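PDB 3S2W: transcriptional regulator, MarR family from Methanosarcina mazei, which probably binds DNA as a two-subunit winged helix-turn-helix regulator of transcription, as other MarR-family proteins do. Local coordinates for residues A[131-136]-A[142-147]; A[44-49]-A[119-124]; A[65-70]-A[79-84]; A[54-59]-A[86-91]. One frame throughout, in Å; residues are numbered along the deposited sequence.

Contact 1: residues A[131-136]-A[142-147]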
loop_
_atom_site.group_PDB
_atom_site.type_symbol
_atom_site.label_atom_id
_atom_site.label_comp_id
_atom_site.label_asym_id
_atom_site.label_seq_id
_atom_site.Cartn_x
_atom_site.Cartn_y
_atom_site.Cartn_z
ATOM N N ILE A 131 -15.164 -5.038 6.734
ATOM C CA ILE A 131 -15.485 -3.721 6.290
ATOM C C ILE A 131 -15.326 -3.652 4.769
ATOM O O ILE A 131 -16.140 -3.053 4.091
ATOM C CB ILE A 131 -14.600 -2.676 7.013
ATOM C CG1 ILE A 131 -15.112 -2.472 8.441
ATOM C CG2 ILE A 131 -14.590 -1.339 6.252
ATOM C CD1 ILE A 131 -14.286 -1.524 9.253
ATOM N N LEU A 132 -14.290 -4.262 4.212
ATOM C CA LEU A 132 -14.101 -4.093 2.777
ATOM C C LEU A 132 -15.156 -4.834 1.950
ATOM O O LEU A 132 -15.531 -4.386 0.863
ATOM C CB LEU A 132 -12.693 -4.498 2.347
ATOM C CG LEU A 132 -11.530 -3.651 2.867
ATOM C CD1 LEU A 132 -10.170 -4.112 2.285
ATOM C CD2 LEU A 132 -11.778 -2.186 2.551
ATOM N N PHE A 133 -15.632 -5.963 2.469
ATOM C CA PHE A 133 -16.532 -6.843 1.719
ATOM C C PHE A 133 -18.009 -6.515 1.880
ATOM O O PHE A 133 -18.858 -7.148 1.255
ATOM C CB PHE A 133 -16.317 -8.288 2.148
ATOM C CG PHE A 133 -15.139 -8.956 1.497
ATOM C CD1 PHE A 133 -14.814 -8.704 0.181
ATOM C CD2 PHE A 133 -14.372 -9.866 2.202
ATOM C CE1 PHE A 133 -13.728 -9.346 -0.419
ATOM C CE2 PHE A 133 -13.297 -10.499 1.609
ATOM C CZ PHE A 133 -12.976 -10.234 0.296
ATOM N N SER A 134 -18.326 -5.551 2.735
ATOM C CA SER A 134 -19.711 -5.146 2.924
ATOM C C SER A 134 -20.443 -5.026 1.579
ATOM O O SER A 134 -20.022 -4.283 0.679
ATOM C CB SER A 134 -19.787 -3.828 3.703
ATOM O OG SER A 134 -21.135 -3.441 3.939
ATOM N N SER A 135 -21.533 -5.780 1.470
ATOM C CA SER A 135 -22.412 -5.832 0.296
ATOM C C SER A 135 -22.054 -6.958 -0.668
ATOM O O SER A 135 -22.814 -7.235 -1.586
ATOM C CB SER A 135 -22.516 -4.491 -0.437
ATOM O OG SER A 135 -21.512 -4.367 -1.434
ATOM N N PHE A 136 -20.916 -7.614 -0.447
ATOM C CA PHE A 136 -20.562 -8.806 -1.228
ATOM C C PHE A 136 -21.043 -10.110 -0.590
ATOM O O PHE A 136 -20.892 -10.307 0.617
ATOM C CB PHE A 136 -19.051 -8.888 -1.443
ATOM C CG PHE A 136 -18.496 -7.728 -2.205
ATOM C CD1 PHE A 136 -18.842 -7.531 -3.538
ATOM C CD2 PHE A 136 -17.648 -6.821 -1.594
ATOM C CE1 PHE A 136 -18.341 -6.463 -4.248
ATOM C CE2 PHE A 136 -17.143 -5.750 -2.301
ATOM C CZ PHE A 136 -17.483 -5.573 -3.629
ATOM N N ARG A 142 -15.419 -14.487 -3.008
ATOM C CA ARG A 142 -14.511 -15.544 -3.402
ATOM C C ARG A 142 -13.764 -15.182 -4.670
ATOM O O ARG A 142 -12.561 -15.374 -4.748
ATOM C CB ARG A 142 -15.239 -16.879 -3.574
ATOM C CG ARG A 142 -14.316 -18.044 -3.894
ATOM C CD ARG A 142 -13.581 -18.543 -2.655
ATOM N NE ARG A 142 -12.484 -17.681 -2.244
ATOM C CZ ARG A 142 -11.240 -17.798 -2.695
ATOM N NH1 ARG A 142 -10.294 -16.964 -2.269
ATOM N NH2 ARG A 142 -10.949 -18.741 -3.580
ATOM N N GLU A 143 -14.457 -14.635 -5.659
ATOM C CA GLU A 143 -13.798 -14.402 -6.933
ATOM C C GLU A 143 -12.971 -13.114 -6.978
ATOM O O GLU A 143 -12.085 -12.961 -7.827
ATOM C CB GLU A 143 -14.790 -14.480 -8.100
ATOM C CG GLU A 143 -15.788 -13.366 -8.170
ATOM C CD GLU A 143 -16.525 -13.359 -9.496
ATOM O OE1 GLU A 143 -16.257 -12.446 -10.309
ATOM O OE2 GLU A 143 -17.359 -14.269 -9.729
ATOM N N ILE A 144 -13.254 -12.194 -6.062
ATOM C CA ILE A 144 -12.439 -11.002 -5.924
ATOM C C ILE A 144 -11.134 -11.348 -5.198
ATOM O O ILE A 144 -10.083 -10.782 -5.494
ATOM C CB ILE A 144 -13.199 -9.842 -5.216
ATOM C CG1 ILE A 144 -12.252 -8.692 -4.917
ATOM C CG2 ILE A 144 -13.830 -10.291 -3.930
ATOM C CD1 ILE A 144 -11.923 -7.849 -6.162
ATOM N N THR A 145 -11.203 -12.277 -4.246
ATOM C CA THR A 145 -10.002 -12.737 -3.563
ATOM C C THR A 145 -9.189 -13.551 -4.556
ATOM O O THR A 145 -7.985 -13.430 -4.651
ATOM C CB THR A 145 -10.331 -13.613 -2.344
ATOM O OG1 THR A 145 -11.199 -12.895 -1.467
ATOM C CG2 THR A 145 -9.079 -13.914 -1.592
ATOM N N ASN A 146 -9.871 -14.372 -5.329
ATOM C CA ASN A 146 -9.204 -15.080 -6.394
ATOM C C ASN A 146 -8.531 -14.135 -7.425
ATOM O O ASN A 146 -7.431 -14.407 -7.910
ATOM C CB ASN A 146 -10.199 -16.021 -7.063
ATOM C CG ASN A 146 -9.613 -16.724 -8.247
ATOM O OD1 ASN A 146 -8.798 -17.637 -8.094
ATOM N ND2 ASN A 146 -10.022 -16.310 -9.449
ATOM N N SER A 147 -9.178 -13.022 -7.758
ATOM C CA SER A 147 -8.625 -12.127 -8.781
ATOM C C SER A 147 -7.437 -11.361 -8.212
ATOM O O SER A 147 -6.457 -11.110 -8.918
ATOM C CB SER A 147 -9.667 -11.141 -9.323
ATOM O OG SER A 147 -10.813 -11.774 -9.861
#
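Phe-133, in the last turn of helix 112-133, sends its ring across to Ile-144 and Thr-145 of helix 138-157. From CB the chain turns to place CG anti to the carbonyl carbon, chi1 -81°, and this brings the ring's end nearer to helix 138-157 although the bond to CB does not itself point there. At the far end CE1 meets the CG2 methyl of Ile-144 at 3.6 Å. One atom further, CZ comes within 3.7 Å of Thr-145 OG1, approached obliquely to the ring, the two side chains lying at about a right angle. That hydroxyl is already bonded to Arg-141 O one turn back in its helix, so it can sit against an aromatic ring without a bond across the contact. Isoleucine suits its place because its CG2 branch, close to the backbone, supplies a methyl for the ring. Beyond Phe-133 the chain reverses in a type II turn, closed by Phe-136 N to Phe-133 O at 2.7 Å. Met-151 of the second subunit packs on both Phe-133 and Ile-144, so this buried patch joins the corner between the two helices to the partner chain, in the dimerisation region that MarR proteins build from such helices.

Contact 2: residues A[44-49]-A[119-124]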
loop_
_atom_site.group_PDB
_atom_site.type_symbol
_atom_site.label_atom_id
_atom_site.label_comp_id
_atom_site.label_asym_id
_atom_site.label_seq_id
_atom_site.Cartn_x
_atom_site.Cartn_y
_atom_site.Cartn_z
ATOM N N GLU A 44 -2.623 -0.220 18.344
ATOM C CA GLU A 44 -2.049 0.673 19.358
ATOM C C GLU A 44 -2.077 0.060 20.761
ATOM O O GLU A 44 -1.078 0.099 21.455
ATOM C CB GLU A 44 -2.810 1.978 19.407
ATOM C CG GLU A 44 -2.075 3.242 19.017
ATOM C CD GLU A 44 -3.064 4.369 18.666
ATOM O OE1 GLU A 44 -3.735 4.916 19.580
ATOM O OE2 GLU A 44 -3.202 4.679 17.458
ATOM N N PRO A 45 -3.234 -0.484 21.186
ATOM C CA PRO A 45 -3.316 -0.956 22.573
ATOM C C PRO A 45 -2.274 -2.014 22.911
ATOM O O PRO A 45 -1.992 -2.208 24.086
ATOM C CB PRO A 45 -4.732 -1.529 22.667
ATOM C CG PRO A 45 -5.520 -0.719 21.651
ATOM C CD PRO A 45 -4.556 -0.448 20.527
ATOM N N TYR A 46 -1.704 -2.666 21.901
ATOM C CA TYR A 46 -0.616 -3.625 22.105
ATOM C C TYR A 46 0.740 -2.955 21.944
ATOM O O TYR A 46 1.772 -3.616 21.951
ATOM C CB TYR A 46 -0.733 -4.811 21.141
ATOM C CG TYR A 46 -2.120 -5.399 21.108
ATOM C CD1 TYR A 46 -3.050 -5.002 20.145
ATOM C CD2 TYR A 46 -2.514 -6.323 22.051
ATOM C CE1 TYR A 46 -4.332 -5.522 20.132
ATOM C CE2 TYR A 46 -3.789 -6.853 22.043
ATOM C CZ TYR A 46 -4.696 -6.450 21.089
ATOM O OH TYR A 46 -5.958 -6.998 21.112
ATOM N N GLY A 47 0.736 -1.641 21.798
ATOM C CA GLY A 47 1.963 -0.892 21.609
ATOM C C GLY A 47 2.684 -1.263 20.328
ATOM O O GLY A 47 3.902 -1.360 20.310
ATOM N N ILE A 48 1.926 -1.455 19.254
ATOM C CA ILE A 48 2.477 -1.914 17.976
ATOM C C ILE A 48 2.087 -0.940 16.863
ATOM O O ILE A 48 0.920 -0.595 16.716
ATOM C CB ILE A 48 1.920 -3.314 17.617
ATOM C CG1 ILE A 48 2.241 -4.313 18.714
ATOM C CG2 ILE A 48 2.535 -3.857 16.369
ATOM C CD1 ILE A 48 1.661 -5.682 18.436
ATOM N N GLY A 49 3.062 -0.495 16.087
ATOM C CA GLY A 49 2.781 0.335 14.938
ATOM C C GLY A 49 2.349 -0.505 13.744
ATOM O O GLY A 49 2.702 -1.687 13.638
ATOM N N PRO A 119 -4.473 -14.588 17.907
ATOM C CA PRO A 119 -5.933 -14.531 17.754
ATOM C C PRO A 119 -6.418 -13.091 17.620
ATOM O O PRO A 119 -7.367 -12.813 16.877
ATOM C CB PRO A 119 -6.455 -15.111 19.083
ATOM C CG PRO A 119 -5.350 -15.950 19.593
ATOM C CD PRO A 119 -4.073 -15.292 19.140
ATOM N N ASP A 120 -5.773 -12.183 18.343
ATOM C CA ASP A 120 -6.144 -10.771 18.304
ATOM C C ASP A 120 -5.776 -10.130 16.946
ATOM O O ASP A 120 -6.583 -9.428 16.345
ATOM C CB ASP A 120 -5.487 -10.010 19.457
ATOM C CG ASP A 120 -5.699 -10.691 20.819
ATOM O OD1 ASP A 120 -4.962 -11.675 21.131
ATOM O OD2 ASP A 120 -6.593 -10.225 21.576
HETATM N N MSE A 121 -4.562 -10.391 16.470
HETATM C CA MSE A 121 -4.116 -9.884 15.184
HETATM C C MSE A 121 -4.981 -10.424 14.041
HETATM O O MSE A 121 -5.463 -9.667 13.194
HETATM C CB MSE A 121 -2.667 -10.287 14.957
HETATM C CG MSE A 121 -1.712 -9.785 16.029
HETATM SE SE MSE A 121 -1.681 -7.830 16.159
HETATM C CE MSE A 121 -3.005 -7.580 17.564
ATOM N N LYS A 122 -5.192 -11.732 14.008
ATOM C CA LYS A 122 -5.964 -12.285 12.910
ATOM C C LYS A 122 -7.402 -11.766 12.904
ATOM O O LYS A 122 -8.016 -11.601 11.830
ATOM C CB LYS A 122 -5.872 -13.814 12.879
ATOM C CG LYS A 122 -4.563 -14.322 12.203
ATOM C CD LYS A 122 -4.490 -15.853 12.119
ATOM C CE LYS A 122 -3.250 -16.327 11.345
ATOM N NZ LYS A 122 -2.973 -17.799 11.509
ATOM N N LYS A 123 -7.922 -11.476 14.099
ATOM C CA LYS A 123 -9.280 -10.947 14.242
ATOM C C LYS A 123 -9.395 -9.498 13.757
ATOM O O LYS A 123 -10.393 -9.109 13.138
ATOM C CB LYS A 123 -9.742 -11.020 15.696
ATOM C CG LYS A 123 -11.148 -10.505 15.897
ATOM C CD LYS A 123 -11.394 -10.168 17.354
ATOM C CE LYS A 123 -12.871 -9.873 17.657
ATOM N NZ LYS A 123 -13.058 -9.413 19.079
ATOM N N ILE A 124 -8.375 -8.698 14.069
ATOM C CA ILE A 124 -8.280 -7.336 13.580
ATOM C C ILE A 124 -8.220 -7.305 12.051
ATOM O O ILE A 124 -8.864 -6.468 11.436
ATOM C CB ILE A 124 -7.023 -6.636 14.097
ATOM C CG1 ILE A 124 -7.097 -6.417 15.608
ATOM C CG2 ILE A 124 -6.851 -5.345 13.379
ATOM C CD1 ILE A 124 -8.186 -5.486 16.011
#
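Tyr-46 lays one ring face against Met-121 and brings its hydroxyl alongside Asp-120, joining the loop after helix 23-43 to the long helix 112-133 of a MarR fold, where the winged helix-turn-helix part meets the helices that carry dimerisation. Tyr-46 has the most surface buried here, followed by Met-121 and then Asp-120. The methionine is present as selenomethionine; its chain bends at both chi2 and chi3, which turns the terminal methyl back to the ring. CE stands 3.9 Å from the ring centroid and 28° off its normal, a CH-pi contact in which CE1 is the nearest ring atom, at 3.5 Å. A flexible, polarisable side chain fits such a place, since it can follow the aromatic face and still press on Ile-43, Phe-53, Met-57 and Tyr-60 within the same buried cluster. Tyr-46 suits the border between this cluster and the solvent: its face is apolar while its far end is polar. An alanine in its place would probably strip the CE methyl of its aromatic cover and open a gap between the loop and the helix. The loop is tied in by its backbone as well, for Tyr-46 O accepts from Tyr-93 OH, and Gly-47 beyond it takes a positive phi that glycine adopts readily. At the polar end of Tyr-46, the ring and the carboxylate of Asp-120 are turned 60° apart, and the CB of Asp-120 lies 3.5 Å from Tyr-46 OH.

Contact 3: residues A[65-70]-A[79-84]. With SO4 (sulfate ion), chain J.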
loop_
_atom_site.group_PDB
_atom_site.type_symbol
_atom_site.label_atom_id
_atom_site.label_comp_id
_atom_site.label_asym_id
_atom_site.label_seq_id
_atom_site.Cartn_x
_atom_site.Cartn_y
_atom_site.Cartn_z
ATOM N N ILE A 65 12.220 -17.252 10.691
ATOM C CA ILE A 65 12.708 -16.909 9.367
ATOM C C ILE A 65 13.855 -15.894 9.459
ATOM O O ILE A 65 13.907 -15.069 10.369
ATOM C CB ILE A 65 11.562 -16.364 8.504
ATOM C CG1 ILE A 65 12.067 -15.923 7.134
ATOM C CG2 ILE A 65 10.897 -15.201 9.183
ATOM C CD1 ILE A 65 11.023 -15.133 6.352
ATOM N N ASN A 66 14.790 -15.973 8.526
ATOM C CA ASN A 66 15.918 -15.053 8.496
ATOM C C ASN A 66 15.465 -13.628 8.190
ATOM O O ASN A 66 14.654 -13.404 7.303
ATOM C CB ASN A 66 16.923 -15.515 7.443
ATOM C CG ASN A 66 18.260 -14.865 7.605
ATOM O OD1 ASN A 66 18.422 -13.664 7.350
ATOM N ND2 ASN A 66 19.239 -15.647 8.043
ATOM N N GLN A 67 16.002 -12.659 8.919
ATOM C CA GLN A 67 15.547 -11.277 8.803
ATOM C C GLN A 67 15.705 -10.720 7.389
ATOM O O GLN A 67 14.905 -9.909 6.939
ATOM C CB GLN A 67 16.287 -10.393 9.792
ATOM C CG GLN A 67 15.728 -9.015 9.844
ATOM C CD GLN A 67 16.478 -8.127 10.793
ATOM O OE1 GLN A 67 16.643 -8.450 11.970
ATOM N NE2 GLN A 67 16.950 -6.995 10.283
ATOM N N GLU A 68 16.728 -11.164 6.677
ATOM C CA GLU A 68 16.859 -10.755 5.290
ATOM C C GLU A 68 15.717 -11.350 4.449
ATOM O O GLU A 68 15.108 -10.657 3.634
ATOM C CB GLU A 68 18.235 -11.112 4.721
ATOM C CG GLU A 68 18.532 -10.389 3.421
ATOM C CD GLU A 68 19.963 -10.579 2.942
ATOM O OE1 GLU A 68 20.659 -11.482 3.466
ATOM O OE2 GLU A 68 20.386 -9.817 2.039
ATOM N N SER A 69 15.412 -12.624 4.658
ATOM C CA SER A 69 14.278 -13.240 3.974
ATOM C C SER A 69 13.003 -12.419 4.223
ATOM O O SER A 69 12.263 -12.120 3.297
ATOM C CB SER A 69 14.066 -14.702 4.414
ATOM O OG SER A 69 15.263 -15.465 4.349
ATOM N N LEU A 70 12.746 -12.045 5.471
ATOM C CA LEU A 70 11.568 -11.235 5.774
ATOM C C LEU A 70 11.563 -10.000 4.899
ATOM O O LEU A 70 10.541 -9.625 4.335
ATOM C CB LEU A 70 11.558 -10.816 7.236
ATOM C CG LEU A 70 10.919 -11.813 8.179
ATOM C CD1 LEU A 70 11.079 -11.300 9.578
ATOM C CD2 LEU A 70 9.470 -11.959 7.820
ATOM N N GLY A 79 16.538 -1.325 6.077
ATOM C CA GLY A 79 16.569 -0.336 7.139
ATOM C C GLY A 79 15.215 -0.146 7.785
ATOM O O GLY A 79 15.123 0.073 8.986
ATOM N N THR A 80 14.157 -0.227 6.986
ATOM C CA THR A 80 12.803 -0.220 7.521
ATOM C C THR A 80 12.546 -1.525 8.292
ATOM O O THR A 80 12.017 -1.512 9.412
ATOM C CB THR A 80 11.755 -0.014 6.396
ATOM O OG1 THR A 80 12.012 1.230 5.738
ATOM C CG2 THR A 80 10.343 0.007 6.957
ATOM N N THR A 81 12.949 -2.643 7.693
ATOM C CA THR A 81 12.891 -3.949 8.353
ATOM C C THR A 81 13.585 -3.943 9.716
ATOM O O THR A 81 13.013 -4.381 10.707
ATOM C CB THR A 81 13.470 -5.031 7.449
ATOM O OG1 THR A 81 12.542 -5.275 6.389
ATOM C CG2 THR A 81 13.734 -6.335 8.220
ATOM N N ALA A 82 14.800 -3.411 9.767
ATOM C CA ALA A 82 15.577 -3.396 11.001
ATOM C C ALA A 82 14.859 -2.654 12.132
ATOM O O ALA A 82 14.789 -3.149 13.266
ATOM C CB ALA A 82 16.966 -2.802 10.752
ATOM N N ARG A 83 14.304 -1.492 11.808
ATOM C CA ARG A 83 13.529 -0.701 12.771
ATOM C C ARG A 83 12.231 -1.380 13.214
ATOM O O ARG A 83 11.880 -1.371 14.404
ATOM C CB ARG A 83 13.239 0.701 12.230
ATOM C CG ARG A 83 14.358 1.691 12.503
ATOM C CD ARG A 83 14.157 2.994 11.748
ATOM N NE ARG A 83 14.941 3.028 10.515
ATOM C CZ ARG A 83 14.428 3.226 9.302
ATOM N NH1 ARG A 83 13.122 3.415 9.154
ATOM N NH2 ARG A 83 15.221 3.235 8.237
ATOM N N ALA A 84 11.531 -1.983 12.261
ATOM C CA ALA A 84 10.336 -2.723 12.598
ATOM C C ALA A 84 10.686 -3.860 13.552
ATOM O O ALA A 84 10.128 -3.947 14.648
ATOM C CB ALA A 84 9.630 -3.251 11.330
HETATM S S SO4 J . 18.321 3.595 6.306
HETATM O O1 SO4 J . 19.582 3.338 5.611
HETATM O O2 SO4 J . 18.422 3.079 7.670
HETATM O O3 SO4 J . 18.063 5.036 6.356
HETATM O O4 SO4 J . 17.222 2.925 5.607
#
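Thr-81 OG1 is held by two carbonyls just ahead of its helix, bonding to Asp-77 O and more weakly to Ile-76 O, and this hold leaves the CG2 methyl to face Gln-67. With chi1 at -73° the hydroxyl is turned back beside the backbone N, toward those carbonyls, while CG2 is thrust outward. Gln-67 extends past it in the opposite direction: its CG touches Thr-81 CG2 at 3.7 Å, and NE2 passes on to Ala-82, 3.9 Å from the CA. A glutamine suits this spot because its methylene part can pack on the methyl while its amide carries on alongside Ala-82. An alanine here is likely to uncover the Thr-81 methyl and open a groove between the two helices. At the start of helix 67-74, Asn-66 acts as N-cap, OD1 taking Glu-68 N on a lone pair at 3.1 Å. On helix 78-90, Arg-83 NH2 makes a weak bond of 3.3 Å to sulfate O2, and the ion also lies by Gly-79 CA; it probably comes from the crystallisation liquor, though its place is consistent with a phosphate-binding surface. Helix 67-74 against helix 78-90 is the helix-turn-helix unit of the winged-helix fold, the second being the likely recognition helix.

Contact 4: residues A[54-59]-A[86-91]. With SO4 (sulfate ion), chain I.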
loop_
_atom_site.group_PDB
_atom_site.type_symbol
_atom_site.label_atom_id
_atom_site.label_comp_id
_atom_site.label_asym_id
_atom_site.label_seq_id
_atom_site.Cartn_x
_atom_site.Cartn_y
_atom_site.Cartn_z
ATOM N N PRO A 54 2.850 -6.237 9.351
ATOM C CA PRO A 54 3.131 -7.159 8.246
ATOM C C PRO A 54 4.165 -8.219 8.657
ATOM O O PRO A 54 3.928 -9.389 8.360
ATOM C CB PRO A 54 3.693 -6.244 7.152
ATOM C CG PRO A 54 3.363 -4.887 7.563
ATOM C CD PRO A 54 3.343 -4.886 9.054
ATOM N N PHE A 55 5.254 -7.827 9.336
ATOM C CA PHE A 55 6.226 -8.786 9.924
ATOM C C PHE A 55 5.582 -9.750 10.916
ATOM O O PHE A 55 5.691 -10.962 10.784
ATOM C CB PHE A 55 7.423 -8.063 10.593
ATOM C CG PHE A 55 8.213 -7.207 9.635
ATOM C CD1 PHE A 55 9.184 -7.777 8.818
ATOM C CD2 PHE A 55 7.947 -5.838 9.515
ATOM C CE1 PHE A 55 9.881 -7.015 7.912
ATOM C CE2 PHE A 55 8.653 -5.060 8.607
ATOM C CZ PHE A 55 9.620 -5.649 7.802
ATOM N N LEU A 56 4.912 -9.219 11.921
ATOM C CA LEU A 56 4.213 -10.098 12.841
ATOM C C LEU A 56 3.357 -11.126 12.073
ATOM O O LEU A 56 3.459 -12.321 12.333
ATOM C CB LEU A 56 3.383 -9.279 13.816
ATOM C CG LEU A 56 3.237 -9.852 15.219
ATOM C CD1 LEU A 56 4.597 -10.175 15.836
ATOM C CD2 LEU A 56 2.445 -8.893 16.107
HETATM N N MSE A 57 2.550 -10.675 11.109
HETATM C CA MSE A 57 1.651 -11.576 10.385
HETATM C C MSE A 57 2.422 -12.650 9.613
HETATM O O MSE A 57 1.968 -13.784 9.484
HETATM C CB MSE A 57 0.717 -10.801 9.429
HETATM C CG MSE A 57 -0.345 -9.928 10.133
HETATM SE SE MSE A 57 -1.523 -10.930 11.372
HETATM C CE MSE A 57 -2.695 -11.824 10.087
ATOM N N ARG A 58 3.592 -12.289 9.105
ATOM C CA ARG A 58 4.443 -13.244 8.406
ATOM C C ARG A 58 5.014 -14.316 9.344
ATOM O O ARG A 58 5.013 -15.500 9.010
ATOM C CB ARG A 58 5.572 -12.506 7.687
ATOM C CG ARG A 58 6.367 -13.370 6.731
ATOM C CD ARG A 58 5.474 -14.002 5.698
ATOM N NE ARG A 58 6.029 -15.268 5.244
ATOM C CZ ARG A 58 6.450 -15.502 4.008
ATOM N NH1 ARG A 58 6.366 -14.561 3.076
ATOM N NH2 ARG A 58 6.946 -16.693 3.710
ATOM N N LEU A 59 5.493 -13.905 10.517
ATOM C CA LEU A 59 5.998 -14.865 11.485
ATOM C C LEU A 59 4.939 -15.886 11.895
ATOM O O LEU A 59 5.278 -17.035 12.168
ATOM C CB LEU A 59 6.566 -14.158 12.710
ATOM C CG LEU A 59 7.849 -13.427 12.377
ATOM C CD1 LEU A 59 8.223 -12.494 13.515
ATOM C CD2 LEU A 59 8.934 -14.451 12.106
ATOM N N GLN A 86 13.264 -4.334 15.326
ATOM C CA GLN A 86 13.737 -3.845 16.604
ATOM C C GLN A 86 12.611 -3.397 17.568
ATOM O O GLN A 86 12.743 -3.548 18.781
ATOM C CB GLN A 86 14.755 -2.732 16.440
ATOM C CG GLN A 86 15.199 -2.228 17.781
ATOM C CD GLN A 86 16.216 -3.149 18.399
ATOM O OE1 GLN A 86 17.256 -3.421 17.798
ATOM N NE2 GLN A 86 15.922 -3.644 19.601
ATOM N N LYS A 87 11.515 -2.843 17.054
ATOM C CA LYS A 87 10.464 -2.375 17.966
ATOM C C LYS A 87 9.674 -3.573 18.453
ATOM O O LYS A 87 9.189 -3.594 19.587
ATOM C CB LYS A 87 9.528 -1.366 17.301
ATOM C CG LYS A 87 10.165 -0.011 16.973
ATOM C CD LYS A 87 9.174 0.835 16.187
ATOM C CE LYS A 87 9.606 2.302 16.041
ATOM N NZ LYS A 87 8.414 3.196 15.794
ATOM N N LEU A 88 9.569 -4.581 17.587
ATOM C CA LEU A 88 8.900 -5.817 17.935
ATOM C C LEU A 88 9.691 -6.526 19.038
ATOM O O LEU A 88 9.106 -7.147 19.931
ATOM C CB LEU A 88 8.754 -6.696 16.696
ATOM C CG LEU A 88 7.614 -6.281 15.762
ATOM C CD1 LEU A 88 7.627 -7.103 14.526
ATOM C CD2 LEU A 88 6.284 -6.456 16.448
ATOM N N VAL A 89 11.019 -6.403 18.992
ATOM C CA VAL A 89 11.856 -6.989 20.031
ATOM C C VAL A 89 11.715 -6.213 21.328
ATOM O O VAL A 89 11.579 -6.806 22.395
ATOM C CB VAL A 89 13.348 -7.085 19.640
ATOM C CG1 VAL A 89 14.155 -7.389 20.858
ATOM C CG2 VAL A 89 13.554 -8.182 18.631
ATOM N N ASP A 90 11.729 -4.886 21.241
ATOM C CA ASP A 90 11.639 -4.051 22.441
ATOM C C ASP A 90 10.279 -4.133 23.117
ATOM O O ASP A 90 10.146 -3.901 24.314
ATOM C CB ASP A 90 12.004 -2.602 22.127
ATOM C CG ASP A 90 13.485 -2.437 21.751
ATOM O OD1 ASP A 90 14.331 -3.244 22.228
ATOM O OD2 ASP A 90 13.798 -1.492 20.983
ATOM N N GLU A 91 9.266 -4.472 22.340
ATOM C CA GLU A 91 7.927 -4.660 22.880
ATOM C C GLU A 91 7.771 -6.073 23.424
ATOM O O GLU A 91 6.786 -6.391 24.062
ATOM C CB GLU A 91 6.882 -4.354 21.797
ATOM C CG GLU A 91 6.853 -2.856 21.390
ATOM C CD GLU A 91 6.670 -2.600 19.887
ATOM O OE1 GLU A 91 7.100 -1.518 19.417
ATOM O OE2 GLU A 91 6.093 -3.457 19.178
HETATM S S SO4 I . 5.846 1.726 13.193
HETATM O O1 SO4 I . 6.873 2.580 12.609
HETATM O O2 SO4 I . 6.332 0.346 13.202
HETATM O O3 SO4 I . 5.571 2.158 14.569
HETATM O O4 SO4 I . 4.646 1.826 12.363
#
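Leu-88 has CG anti to its carbonyl carbon, chi1 -78°, and an extended chi2, which together point the forked methyls at helix 53-61. Leu-56 has a chi1 of -147°, away from a staggered value, which carries its end nearer to helix 78-90 than its bond to CB would suggest. Its CD1 meets Leu-88 CD2 at 4.1 Å, the two side chains crossing at a slant. The other methyl, Leu-88 CD1, stands at the same distance, 4.1 Å, from Phe-55 CB. Within these two segments Phe-55 offers its CB; its ring runs on to Thr-81, Ala-84 and Ile-85 earlier in helix 78-90 and to Leu-70 and Leu-74 of helix 67-74. Branched leucines suit the place, because one forked end can touch two residues of the facing helix without a polar atom being buried.

Away from the contact, helix 78-90 carries polar side chains. Gln-86 NE2 bonds to Asp-90 OD1 at 3.1 Å, meeting it from above the carboxylate plane, and Gln-86 OE1 accepts from Arg-96 NH1. Lys-87 extends to a sulfate ion, its NZ making a weak bond of 3.3 Å to O3, and Gly-51 N and Gln-52 NE2 also bind that ion. In the fold, helix 53-61 packs on this helix and also on strand 106-110, through Leu-56 on Leu-110 and Leu-59 on Val-108, while Pro-54 and Arg-58 touch Arg-33 and Tyr-30 of the second subunit.

Overall arrangement
From the N terminus, helix 23-43 leads into the loop 44-49, where contact 2 opens; it closes 70 residues later on helix 112-133 and so embraces the helix-turn-helix and the wing strands. Within that span contact 4 joins helix 53-61 to helix 78-90, and within contact 4 lies contact 3, a short closure between helices 67-74 and 78-90. Contacts 3 and 4 share helix 78-90 and touch through Phe-55, which packs on Thr-81 and Ala-84; contact 4 meets contact 2 where Met-57 packs on Met-121. Contact 1 follows in series, about 23 Å from contact 2 between centres, linking the far end of helix 112-133 to helix 138-157.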